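Local atomic coordinates of RNA polymerase sigma factor SIGMA-28 (FliA) (Aquifex aeolicus, PDB entry 1RP3), a protein that probably acts as a flagellar sigma factor that directs RNA polymerase to DNA, held here in an inactive conformation by the anti-sigma factor FlgM. Residues N31-K34 against H35-E38; I139-S142 against Y143-S146. All coordinates share one frame; numbering follows the deposited sequence.

In the fold
From the N terminus the chain runs through helix 7-33, and contact 1 closes the tight turn that follows it, leading into the loop before helix 42-58. About a hundred residues later contact 2 follows, within the long helix 129-158; being a span of continuous helix, it closes no loop. The two are in series, neither nesting nor crossing, yet their centres lie about 11 Å apart and their side chains touch: His-35 CB is 3.5 Å from Ile-144 CD1, and Leu-36 CD2 is 3.6 Å from Phe-141 CD2. Because 31-38 falls in sigma-70 region 2 and 139-146 in region 3, this apolar meeting joins two sigma regions, with helix 66-85 packing on both contacts.

Contact 1 of 2, residues N31-K34 against H35-E38; sequences NIKK and HLPE
With chi1 at -52°, the His-35 side chain sets CG beside its own backbone N and lays the imidazole back toward the Asn-31 and Ile-32 carbonyls, where CD2 comes 3.3 Å from Asn-31 O. That oxygen and Ile-32 O both lie at the ring edge, near its plane. The Lys-33 chain, bent at chi2 and chi3, carries NZ across the turn to a water at 2.7 Å, itself 2.8 Å from Lys-33 O; NZ is also hydrogen-bonded to Val-40 O. Leu-36 N to Lys-33 O (3.2 Å) closes a type I beta turn from Lys-33 to Leu-36; one residue earlier His-35 N donates to Ile-32 O (2.9 Å, 163°). The Ile-32 and Leu-36 side chains lie side by side, pointing the same way, with CG2 of Ile-32 3.8 Å from CD1 of Leu-36. His-35 ND1 is bonded to Lys-224 NZ, and its ring meets Phe-200 of the same chain and Phe-86 of the FlgM chain; an alanine here would probably leave Lys-224 NZ without this acceptor and both phenylalanines without the ring they meet. Around the turn, Ile-32 packs on helix 66-85, Lys-33 on helix 42-58, and His-35 and Leu-36 on helix 129-158.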
# COMPACT_ATOMS: atom_id res chain seq x y z
N ASN A 31 2.50 -5.37 1.49
CA ASN A 31 2.68 -4.49 0.35
C ASN A 31 2.60 -3.02 0.73
O ASN A 31 3.36 -2.19 0.20
CB ASN A 31 1.67 -4.82 -0.74
CG ASN A 31 1.96 -4.09 -2.02
OD1 ASN A 31 1.15 -3.29 -2.48
ND2 ASN A 31 3.14 -4.33 -2.60
N ILE A 32 1.71 -2.70 1.66
CA ILE A 32 1.57 -1.33 2.13
C ILE A 32 2.79 -0.99 2.99
O ILE A 32 3.30 0.12 2.92
CB ILE A 32 0.24 -1.14 2.91
CG1 ILE A 32 -0.94 -1.24 1.94
CG2 ILE A 32 0.18 0.20 3.60
CD1 ILE A 32 -2.29 -1.27 2.63
N LYS A 33 3.28 -1.98 3.74
CA LYS A 33 4.46 -1.78 4.60
C LYS A 33 5.69 -1.31 3.83
O LYS A 33 6.56 -0.65 4.39
CB LYS A 33 4.80 -3.06 5.37
CG LYS A 33 4.18 -3.13 6.75
CD LYS A 33 4.87 -2.19 7.72
CE LYS A 33 6.30 -2.64 8.03
NZ LYS A 33 7.03 -1.66 8.89
N LYS A 34 5.75 -1.62 2.54
CA LYS A 34 6.90 -1.19 1.74
C LYS A 34 6.98 0.33 1.56
O LYS A 34 8.03 0.86 1.19
CB LYS A 34 6.86 -1.86 0.36
CG LYS A 34 7.05 -3.36 0.38
CD LYS A 34 6.88 -3.91 -1.04
CE LYS A 34 7.25 -5.37 -1.13
NZ LYS A 34 7.17 -5.85 -2.53
N HIS A 35 5.88 1.02 1.85
CA HIS A 35 5.82 2.47 1.71
C HIS A 35 5.71 3.18 3.05
O HIS A 35 5.51 4.39 3.09
CB HIS A 35 4.59 2.84 0.88
CG HIS A 35 4.50 2.11 -0.42
ND1 HIS A 35 4.77 2.73 -1.63
CD2 HIS A 35 4.14 0.85 -0.71
CE1 HIS A 35 4.58 1.86 -2.60
NE2 HIS A 35 4.20 0.71 -2.08
N LEU A 36 5.76 2.43 4.13
CA LEU A 36 5.62 3.01 5.45
C LEU A 36 6.94 3.09 6.20
O LEU A 36 7.92 2.43 5.86
CB LEU A 36 4.62 2.19 6.26
CG LEU A 36 3.13 2.38 5.96
CD1 LEU A 36 2.31 1.22 6.56
CD2 LEU A 36 2.68 3.75 6.50
N PRO A 37 7.02 3.99 7.18
CA PRO A 37 8.25 4.10 7.96
C PRO A 37 8.42 2.75 8.65
O PRO A 37 7.43 2.12 9.04
CB PRO A 37 7.92 5.18 8.99
CG PRO A 37 6.87 6.01 8.32
CD PRO A 37 6.03 5.00 7.60
N GLU A 38 9.66 2.32 8.78
CA GLU A 38 10.00 1.06 9.42
C GLU A 38 9.34 0.86 10.80
O GLU A 38 8.97 -0.26 11.16
CB GLU A 38 11.53 0.98 9.54
CG GLU A 38 12.09 -0.35 10.02
CD GLU A 38 13.62 -0.38 9.98
OE1 GLU A 38 14.27 0.65 10.28
OE2 GLU A 38 14.18 -1.46 9.65
O HOH W 1 8.06 -0.37 6.79

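Contact 2 of 2, residues I139-S142 against Y143-S146; sequences INFS and YILS
Phe-141 meets Ile-144 and Leu-145, three and four residues further along the same helix, in the tightly packed half of this contact. Its CG stands anti to the backbone N (chi1 -157°), beside the carbonyl carbon, which sends the ring forward along the helix. There CE1 lies 3.6 Å from Ile-144 CG2, the two side chains crossing at about a right angle, while CE2 reaches Leu-145 CG at 3.8 Å. All three residues are buried, and Tyr-81 of helix 66-85 packs on each. Leu-145 N donates to Phe-141 O at 2.8 Å, nearly straight at 159°. The half holding Tyr-143, Ser-142 and Ser-146 is partly exposed and more loosely made. Tyr-143 lies alongside Ile-139, with CE2 3.9 Å from Ile-139 CG2, and its N makes only weak bonds to Ile-139 O and Asn-140 O. Ser-146 N gives Ser-142 O a straight bond of 3.1 Å; its OG adds a weak one. Tyr-143 OH bonds Glu-98 OE2 of helix 92-112; Ser-142 OG bonds Phe-89 O and, one turn back, Lys-138 O. The chemistry thus divides: dispersion packs Phe-141, Ile-144 and Leu-145, whereas the Ser-142 and Tyr-143 hydroxyls bond residues beyond 139-146.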
# COMPACT_ATOMS: atom_id res chain seq x y z
N ILE A 139 6.71 11.48 4.76
CA ILE A 139 6.42 12.47 3.73
C ILE A 139 5.78 11.78 2.54
O ILE A 139 4.68 12.14 2.11
CB ILE A 139 7.71 13.21 3.29
CG1 ILE A 139 8.15 14.18 4.38
CG2 ILE A 139 7.46 13.95 1.97
CD1 ILE A 139 9.56 14.71 4.18
N ASN A 140 6.46 10.77 2.03
CA ASN A 140 5.98 9.99 0.90
C ASN A 140 4.65 9.30 1.18
O ASN A 140 3.82 9.16 0.28
CB ASN A 140 7.03 8.96 0.48
CG ASN A 140 8.07 9.56 -0.42
OD1 ASN A 140 9.25 9.61 -0.07
ND2 ASN A 140 7.64 10.05 -1.57
N PHE A 141 4.44 8.89 2.43
CA PHE A 141 3.18 8.23 2.71
C PHE A 141 2.00 9.21 2.70
O PHE A 141 0.89 8.84 2.31
CB PHE A 141 3.21 7.37 3.98
CG PHE A 141 2.15 6.31 3.97
CD1 PHE A 141 2.23 5.25 3.07
CD2 PHE A 141 1.03 6.40 4.79
CE1 PHE A 141 1.21 4.32 2.98
CE2 PHE A 141 0.00 5.47 4.70
CZ PHE A 141 0.09 4.43 3.79
N SER A 142 2.27 10.47 3.05
CA SER A 142 1.25 11.51 3.03
C SER A 142 0.71 11.65 1.62
O SER A 142 -0.49 11.86 1.43
CB SER A 142 1.84 12.85 3.46
OG SER A 142 2.33 12.79 4.78
N TYR A 143 1.59 11.56 0.63
CA TYR A 143 1.17 11.67 -0.76
C TYR A 143 0.45 10.41 -1.21
O TYR A 143 -0.38 10.45 -2.13
CB TYR A 143 2.35 11.98 -1.67
CG TYR A 143 2.90 13.38 -1.46
CD1 TYR A 143 2.17 14.51 -1.87
CD2 TYR A 143 4.12 13.59 -0.81
CE1 TYR A 143 2.65 15.80 -1.64
CE2 TYR A 143 4.60 14.88 -0.57
CZ TYR A 143 3.87 15.98 -0.99
OH TYR A 143 4.35 17.25 -0.77
N ILE A 144 0.75 9.29 -0.57
CA ILE A 144 0.08 8.04 -0.89
C ILE A 144 -1.34 8.14 -0.37
O ILE A 144 -2.29 7.79 -1.06
CB ILE A 144 0.82 6.83 -0.28
CG1 ILE A 144 2.00 6.49 -1.16
CG2 ILE A 144 -0.12 5.62 -0.13
CD1 ILE A 144 2.97 5.54 -0.53
N LEU A 145 -1.48 8.67 0.84
CA LEU A 145 -2.79 8.84 1.46
C LEU A 145 -3.69 9.74 0.62
O LEU A 145 -4.83 9.39 0.31
CB LEU A 145 -2.65 9.42 2.86
CG LEU A 145 -2.23 8.43 3.94
CD1 LEU A 145 -1.92 9.15 5.21
CD2 LEU A 145 -3.33 7.38 4.16
N SER A 146 -3.16 10.91 0.28
CA SER A 146 -3.90 11.86 -0.54
C SER A 146 -4.35 11.23 -1.86
O SER A 146 -5.47 11.43 -2.30
CB SER A 146 -3.06 13.11 -0.81
OG SER A 146 -2.89 13.83 0.39